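Local coordinates for protein CRISPR-associated endonuclease C2c1 (Alicyclobacillus acidoterrestris, PDB 5U31) that cleaves DNA as a guide-RNA-directed CRISPR endonuclease of bacterial antiviral defence, recognising a protospacer adjacent motif and using a RuvC-like nuclease domain most active with a divalent metal ion, at residues I580-R584 with A982-Q986; M894-F898 with D992-S996. The protein carries 3 engineered substitutions. One frame throughout, in Å; residues are numbered along the deposited sequence.

Contact 1 joins the first and third pieces of the RuvC domain, which is assembled from distant parts of the chain; contact 2 joins the second piece to the passage from the third into Nuc-II. Their centres lie about 14 Å apart. Along the chain the order is 580-584, 894-898, 982-986, 992-996, so the segments of the two contacts alternate. Strands 578-587 and 890-895 are members of one mixed sheet, and helix 977-990 serves both: contact 1 uses its middle, contact 2 the loop that follows it. The contacts touch where Leu-985 packs on Met-894. One helix thus packs on the sheet near the guide RNA, while the loop beyond it meets the DNA-binding loop that follows strand 890-895.

Contact 1: residues I580-R584 with A982-Q986; sequences ISVFR and AQNLQ. With nucleotides of chain B.
A glutamine side chain, Gln-986, lies over the face of the Phe-583 ring: its CG sits 3.7 Å from the ring centroid, in a CH-pi contact offset toward the rim. The amide and ring planes are only 16° apart, and the two side chains run past each other in opposite directions. Gln-986 CG stands anti to the backbone N (chi1 -159°), and a bend at chi2 then turns the amide along the ring. Gln-983, one helical turn earlier, brings its CG to the edge of the same ring, 4.4 Å from Phe-583 CE2, and also meets Ser-581, whose OG is 3.7 Å from Gln-983 CG. Ala-982 CB packs against that hydroxyl as well. Beyond CG the Gln-983 chain is extended, carrying its amide past the strand to the guide RNA, where Gln-983 NE2 gives a weak hydrogen bond to O4' of A6 of chain B (3.4 Å). The Phe-603 ring meets that of Phe-583 with planes about 10° apart, and the RNA-binding His-615 meets it edge-to-face. The segment axes approach to 8.2 Å at 33°. All the touching residues are buried, and the arrangement is a helix laid on the central sheet of the RNase H-like RuvC fold, its third piece packed on its first beside an sgRNA-binding site.

Contact 2: residues M894-F898 with D992-S996; sequences MYAAF and DFDIS. With nucleotides of chain E.
The backbones draw nearest at Tyr-895 with Asp-994 and Ala-897 with Ile-995, CA to CA 8.1 and 7.5 Å, where the chain leaving strand 890-895 faces the loop after helix 977-990, which ends in a Schellman motif with Asp-992 at positive phi. Ile-995 is the centre of the contact. Ile-995 CG1 reaches the edge of the Tyr-895 ring, near the ring plane and 3.3 Å from Tyr-895 CE2, and also lies 4.3 Å from Ala-897 CB. Farther out, Ile-995 CD1 touches Phe-898 CD2. With CG pointing away from its own backbone N (chi1 -170°), the Tyr-895 ring extends to the 992-996 loop, and there Tyr-895 CD2 comes to the edge of the Phe-993 ring, 4.3 Å from Phe-993 CE2. Arg-988 of the helix ties the two sides together: it bonds to the carbonyls of Tyr-895 and Ala-897 while forming a cation-pi pair with Phe-993. The turn carrying Ile-995 is held from within by Asp-994, whose OD2 accepts hydrogen bonds from both the backbone N of Ser-996, in an Asx turn, and Ser-996 OG (2.7 Å). These donors reach OD2 from opposite faces of the carboxylate plane. Phe-898 also meets the DNA: Phe-898 N gives a hydrogen bond to O3' of DT3 of chain E (3.0 Å, N-H...O angle 156°), and C5' of the same nucleotide lies over one face of its ring. Ala-897 CB packs beside the DT3 sugar and base. Hydrophobic contact thus joins RuvC-II to the passage from RuvC-III into Nuc-II, at the start of the region that binds non-target single-stranded DNA, near the RuvC active site, whose position Ala-849 is engineered here.

Contact 1: residues I580-R584 with A982-Q986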
loop_
_atom_site.group_PDB
_atom_site.type_symbol
_atom_site.label_atom_id
_atom_site.label_comp_id
_atom_site.label_asym_id
_atom_site.label_seq_id
_atom_site.Cartn_x
_atom_site.Cartn_y
_atom_site.Cartn_z
ATOM N N ILE A 580 4.745 -20.980 2.837
ATOM C CA ILE A 580 6.193 -20.899 2.938
ATOM C C ILE A 580 6.797 -22.259 2.635
ATOM O O ILE A 580 6.147 -23.299 2.751
ATOM C CB ILE A 580 6.646 -20.395 4.328
ATOM C CG1 ILE A 580 6.372 -21.449 5.406
ATOM C CG2 ILE A 580 5.947 -19.088 4.678
ATOM C CD1 ILE A 580 7.606 -22.216 5.841
ATOM N N SER A 581 8.063 -22.234 2.233
ATOM C CA SER A 581 8.857 -23.445 2.085
ATOM C C SER A 581 10.297 -23.093 2.413
ATOM O O SER A 581 10.815 -22.087 1.920
ATOM C CB SER A 581 8.749 -24.027 0.674
ATOM O OG SER A 581 9.078 -23.051 -0.291
ATOM N N VAL A 582 10.928 -23.915 3.244
ATOM C CA VAL A 582 12.255 -23.647 3.780
ATOM C C VAL A 582 13.247 -24.573 3.091
ATOM O O VAL A 582 12.991 -25.775 2.952
ATOM C CB VAL A 582 12.285 -23.831 5.309
ATOM C CG1 VAL A 582 13.690 -23.654 5.843
ATOM C CG2 VAL A 582 11.348 -22.851 5.971
ATOM N N PHE A 583 14.368 -24.010 2.655
ATOM C CA PHE A 583 15.423 -24.760 1.995
ATOM C C PHE A 583 16.745 -24.491 2.698
ATOM O O PHE A 583 16.987 -23.389 3.197
ATOM C CB PHE A 583 15.541 -24.391 0.510
ATOM C CG PHE A 583 14.555 -25.091 -0.379
ATOM C CD1 PHE A 583 14.968 -26.105 -1.229
ATOM C CD2 PHE A 583 13.217 -24.736 -0.372
ATOM C CE1 PHE A 583 14.066 -26.750 -2.055
ATOM C CE2 PHE A 583 12.308 -25.378 -1.197
ATOM C CZ PHE A 583 12.734 -26.388 -2.040
ATOM N N ARG A 584 17.599 -25.509 2.729
ATOM C CA ARG A 584 18.897 -25.439 3.383
ATOM C C ARG A 584 19.991 -25.714 2.361
ATOM O O ARG A 584 19.862 -26.617 1.530
ATOM C CB ARG A 584 18.980 -26.449 4.543
ATOM C CG ARG A 584 20.325 -27.158 4.681
ATOM C CD ARG A 584 20.312 -28.191 5.806
ATOM N NE ARG A 584 19.317 -29.239 5.590
ATOM C CZ ARG A 584 19.592 -30.445 5.104
ATOM N NH1 ARG A 584 20.838 -30.763 4.787
ATOM N NH2 ARG A 584 18.625 -31.336 4.939
ATOM N N ALA A 982 5.819 -20.772 -4.202
ATOM C CA ALA A 982 6.879 -20.521 -3.235
ATOM C C ALA A 982 8.142 -21.281 -3.602
ATOM O O ALA A 982 9.248 -20.735 -3.529
ATOM C CB ALA A 982 6.408 -20.908 -1.836
ATOM N N GLN A 983 7.998 -22.542 -4.005
ATOM C CA GLN A 983 9.163 -23.326 -4.388
ATOM C C GLN A 983 9.746 -22.848 -5.711
ATOM O O GLN A 983 10.940 -23.038 -5.967
ATOM C CB GLN A 983 8.797 -24.805 -4.457
ATOM C CG GLN A 983 8.349 -25.387 -3.127
ATOM C CD GLN A 983 8.111 -26.876 -3.201
ATOM O OE1 GLN A 983 8.191 -27.473 -4.274
ATOM N NE2 GLN A 983 7.822 -27.489 -2.060
ATOM N N ASN A 984 8.924 -22.226 -6.559
ATOM C CA ASN A 984 9.450 -21.654 -7.791
ATOM C C ASN A 984 10.377 -20.485 -7.494
ATOM O O ASN A 984 11.451 -20.371 -8.092
ATOM C CB ASN A 984 8.306 -21.223 -8.704
ATOM C CG ASN A 984 8.273 -22.008 -9.998
ATOM O OD1 ASN A 984 9.316 -22.296 -10.591
ATOM N ND2 ASN A 984 7.074 -22.369 -10.439
ATOM N N LEU A 985 9.978 -19.609 -6.568
ATOM C CA LEU A 985 10.867 -18.534 -6.141
ATOM C C LEU A 985 12.184 -19.093 -5.622
ATOM O O LEU A 985 13.261 -18.579 -5.946
ATOM C CB LEU A 985 10.185 -17.680 -5.074
ATOM C CG LEU A 985 8.856 -17.040 -5.482
ATOM C CD1 LEU A 985 8.354 -16.121 -4.398
ATOM C CD2 LEU A 985 9.006 -16.285 -6.784
ATOM N N GLN A 986 12.117 -20.161 -4.831
ATOM C CA GLN A 986 13.336 -20.795 -4.348
ATOM C C GLN A 986 14.169 -21.324 -5.506
ATOM O O GLN A 986 15.387 -21.115 -5.558
ATOM C CB GLN A 986 12.984 -21.921 -3.382
ATOM C CG GLN A 986 14.122 -22.290 -2.478
ATOM C CD GLN A 986 14.109 -21.503 -1.191
ATOM O OE1 GLN A 986 15.146 -21.294 -0.574
ATOM N NE2 GLN A 986 12.926 -21.068 -0.775
ATOM P P A B 6 6.780 -32.702 -4.550
ATOM O OP1 A B 6 6.822 -32.108 -5.907
ATOM O OP2 A B 6 7.646 -33.872 -4.235
ATOM O "O5'" A B 6 7.080 -31.529 -3.518
ATOM C "C5'" A B 6 8.408 -31.245 -3.099
ATOM C "C4'" A B 6 8.579 -31.512 -1.628
ATOM O "O4'" A B 6 7.661 -30.641 -0.916
ATOM C "C3'" A B 6 8.251 -32.948 -1.212
ATOM O "O3'" A B 6 9.314 -33.633 -0.513
ATOM C "C2'" A B 6 6.944 -32.838 -0.415
ATOM O "O2'" A B 6 6.837 -33.694 0.700
ATOM C "C1'" A B 6 6.884 -31.375 0.005
ATOM N N9 A B 6 5.504 -30.890 -0.056
ATOM C C8 A B 6 4.716 -30.854 -1.179
ATOM N N7 A B 6 3.497 -30.421 -0.968
ATOM C C5 A B 6 3.472 -30.177 0.396
ATOM C C6 A B 6 2.457 -29.705 1.242
ATOM N N6 A B 6 1.233 -29.388 0.814
ATOM N N1 A B 6 2.746 -29.566 2.552
ATOM C C2 A B 6 3.975 -29.889 2.974
ATOM N N3 A B 6 5.016 -30.346 2.279
ATOM C C4 A B 6 4.696 -30.469 0.978
#

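Contact 2: residues M894-F898 with D992-S996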
loop_
_atom_site.group_PDB
_atom_site.type_symbol
_atom_site.label_atom_id
_atom_site.label_comp_id
_atom_site.label_asym_id
_atom_site.label_seq_id
_atom_site.Cartn_x
_atom_site.Cartn_y
_atom_site.Cartn_z
HETATM N N MSE A 894 11.899 -11.998 -5.369
HETATM C CA MSE A 894 12.295 -12.746 -6.558
HETATM C C MSE A 894 11.353 -12.458 -7.714
HETATM O O MSE A 894 10.148 -12.292 -7.517
HETATM C CB MSE A 894 12.316 -14.248 -6.279
HETATM C CG MSE A 894 13.684 -14.884 -6.429
HETATM SE SE MSE A 894 14.395 -14.730 -8.229
HETATM C CE MSE A 894 16.290 -14.693 -7.783
ATOM N N TYR A 895 11.917 -12.406 -8.920
ATOM C CA TYR A 895 11.136 -12.193 -10.130
ATOM C C TYR A 895 10.032 -13.239 -10.238
ATOM O O TYR A 895 10.304 -14.440 -10.324
ATOM C CB TYR A 895 12.057 -12.249 -11.341
ATOM C CG TYR A 895 11.392 -11.814 -12.613
ATOM C CD1 TYR A 895 11.169 -10.471 -12.874
ATOM C CD2 TYR A 895 10.978 -12.741 -13.552
ATOM C CE1 TYR A 895 10.555 -10.064 -14.036
ATOM C CE2 TYR A 895 10.366 -12.342 -14.711
ATOM C CZ TYR A 895 10.155 -11.004 -14.954
ATOM O OH TYR A 895 9.542 -10.599 -16.116
ATOM N N ALA A 896 8.779 -12.785 -10.237
ATOM C CA ALA A 896 7.645 -13.662 -9.975
ATOM C C ALA A 896 6.833 -14.004 -11.215
ATOM O O ALA A 896 5.811 -14.688 -11.096
ATOM C CB ALA A 896 6.738 -13.038 -8.917
ATOM N N ALA A 897 7.247 -13.548 -12.396
ATOM C CA ALA A 897 6.449 -13.776 -13.594
ATOM C C ALA A 897 6.396 -15.267 -13.908
ATOM O O ALA A 897 7.435 -15.931 -14.003
ATOM C CB ALA A 897 7.017 -12.992 -14.771
ATOM N N PHE A 898 5.179 -15.795 -14.047
ATOM C CA PHE A 898 4.919 -17.212 -14.265
ATOM C C PHE A 898 5.358 -18.093 -13.102
ATOM O O PHE A 898 5.587 -19.286 -13.295
ATOM C CB PHE A 898 5.570 -17.702 -15.561
ATOM C CG PHE A 898 5.103 -16.966 -16.775
ATOM C CD1 PHE A 898 3.898 -17.295 -17.373
ATOM C CD2 PHE A 898 5.860 -15.948 -17.316
ATOM C CE1 PHE A 898 3.463 -16.625 -18.481
ATOM C CE2 PHE A 898 5.429 -15.270 -18.426
ATOM C CZ PHE A 898 4.228 -15.608 -19.011
ATOM N N ASP A 992 19.836 -18.460 -10.637
ATOM C CA ASP A 992 19.942 -17.153 -11.285
ATOM C C ASP A 992 18.990 -17.072 -12.478
ATOM O O ASP A 992 19.388 -16.834 -13.619
ATOM C CB ASP A 992 21.382 -16.866 -11.715
ATOM C CG ASP A 992 21.687 -15.384 -11.772
ATOM O OD1 ASP A 992 22.853 -15.009 -11.529
ATOM O OD2 ASP A 992 20.760 -14.591 -12.037
ATOM N N PHE A 993 17.714 -17.293 -12.192
ATOM C CA PHE A 993 16.721 -17.393 -13.249
ATOM C C PHE A 993 16.519 -16.053 -13.942
ATOM O O PHE A 993 16.504 -14.995 -13.305
ATOM C CB PHE A 993 15.398 -17.889 -12.672
ATOM C CG PHE A 993 14.244 -17.826 -13.629
ATOM C CD1 PHE A 993 13.963 -18.891 -14.466
ATOM C CD2 PHE A 993 13.419 -16.712 -13.673
ATOM C CE1 PHE A 993 12.893 -18.842 -15.336
ATOM C CE2 PHE A 993 12.352 -16.656 -14.543
ATOM C CZ PHE A 993 12.087 -17.722 -15.374
ATOM N N ASP A 994 16.359 -16.107 -15.261
ATOM C CA ASP A 994 15.926 -14.964 -16.048
ATOM C C ASP A 994 14.741 -15.383 -16.905
ATOM O O ASP A 994 14.711 -16.503 -17.426
ATOM C CB ASP A 994 17.056 -14.429 -16.933
ATOM C CG ASP A 994 16.798 -13.013 -17.414
ATOM O OD1 ASP A 994 17.012 -12.065 -16.625
ATOM O OD2 ASP A 994 16.375 -12.846 -18.577
ATOM N N ILE A 995 13.766 -14.481 -17.046
ATOM C CA ILE A 995 12.593 -14.762 -17.864
ATOM C C ILE A 995 12.968 -15.163 -19.287
ATOM O O ILE A 995 12.230 -15.919 -19.925
ATOM C CB ILE A 995 11.641 -13.541 -17.861
ATOM C CG1 ILE A 995 10.216 -13.971 -17.521
ATOM C CG2 ILE A 995 11.658 -12.814 -19.197
ATOM C CD1 ILE A 995 9.642 -14.966 -18.476
ATOM N N SER A 996 14.120 -14.707 -19.788
ATOM C CA SER A 996 14.547 -15.025 -21.144
ATOM C C SER A 996 14.762 -16.517 -21.371
ATOM O O SER A 996 14.877 -16.935 -22.529
ATOM C CB SER A 996 15.832 -14.270 -21.465
ATOM O OG SER A 996 16.863 -14.653 -20.578
ATOM P P DT E 3 0.055 -12.336 -18.184
ATOM O OP1 DT E 3 -0.985 -11.838 -17.253
ATOM O OP2 DT E 3 0.329 -11.636 -19.461
ATOM O "O5'" DT E 3 1.433 -12.441 -17.400
ATOM C "C5'" DT E 3 2.010 -13.700 -17.180
ATOM C "C4'" DT E 3 2.759 -13.707 -15.871
ATOM O "O4'" DT E 3 3.521 -12.474 -15.752
ATOM C "C3'" DT E 3 1.871 -13.784 -14.635
ATOM O "O3'" DT E 3 2.459 -14.660 -13.676
ATOM C "C2'" DT E 3 1.824 -12.333 -14.147
ATOM C "C1'" DT E 3 3.204 -11.820 -14.544
ATOM N N1 DT E 3 3.270 -10.331 -14.785
ATOM C C2 DT E 3 4.295 -9.591 -14.223
ATOM O O2 DT E 3 5.162 -10.073 -13.515
ATOM N N3 DT E 3 4.266 -8.253 -14.518
ATOM C C4 DT E 3 3.341 -7.591 -15.305
ATOM O O4 DT E 3 3.402 -6.379 -15.511
ATOM C C5 DT E 3 2.298 -8.427 -15.865
ATOM C C7 DT E 3 1.234 -7.826 -16.738
ATOM C C6 DT E 3 2.317 -9.738 -15.581
ATOM P P DG E 4 1.539 -15.665 -12.825
ATOM O OP1 DG E 4 2.311 -16.888 -12.538
ATOM O OP2 DG E 4 0.217 -15.768 -13.479
ATOM O "O5'" DG E 4 1.344 -14.903 -11.444
ATOM C "C5'" DG E 4 2.457 -14.687 -10.600
ATOM C "C4'" DG E 4 2.133 -13.619 -9.584
ATOM O "O4'" DG E 4 2.201 -12.328 -10.220
ATOM C "C3'" DG E 4 0.732 -13.709 -9.020
ATOM O "O3'" DG E 4 0.736 -14.556 -7.883
ATOM C "C2'" DG E 4 0.433 -12.266 -8.635
ATOM C "C1'" DG E 4 1.225 -11.469 -9.673
ATOM N N9 DG E 4 0.409 -10.933 -10.758
ATOM C C8 DG E 4 -0.755 -11.459 -11.269
ATOM N N7 DG E 4 -1.262 -10.749 -12.241
ATOM C C5 DG E 4 -0.378 -9.686 -12.383
ATOM C C6 DG E 4 -0.404 -8.588 -13.278
ATOM O O6 DG E 4 -1.239 -8.331 -14.151
ATOM N N1 DG E 4 0.685 -7.741 -13.083
ATOM C C2 DG E 4 1.673 -7.930 -12.140
ATOM N N2 DG E 4 2.646 -7.006 -12.096
ATOM N N3 DG E 4 1.707 -8.953 -11.299
ATOM C C4 DG E 4 0.654 -9.786 -11.475
#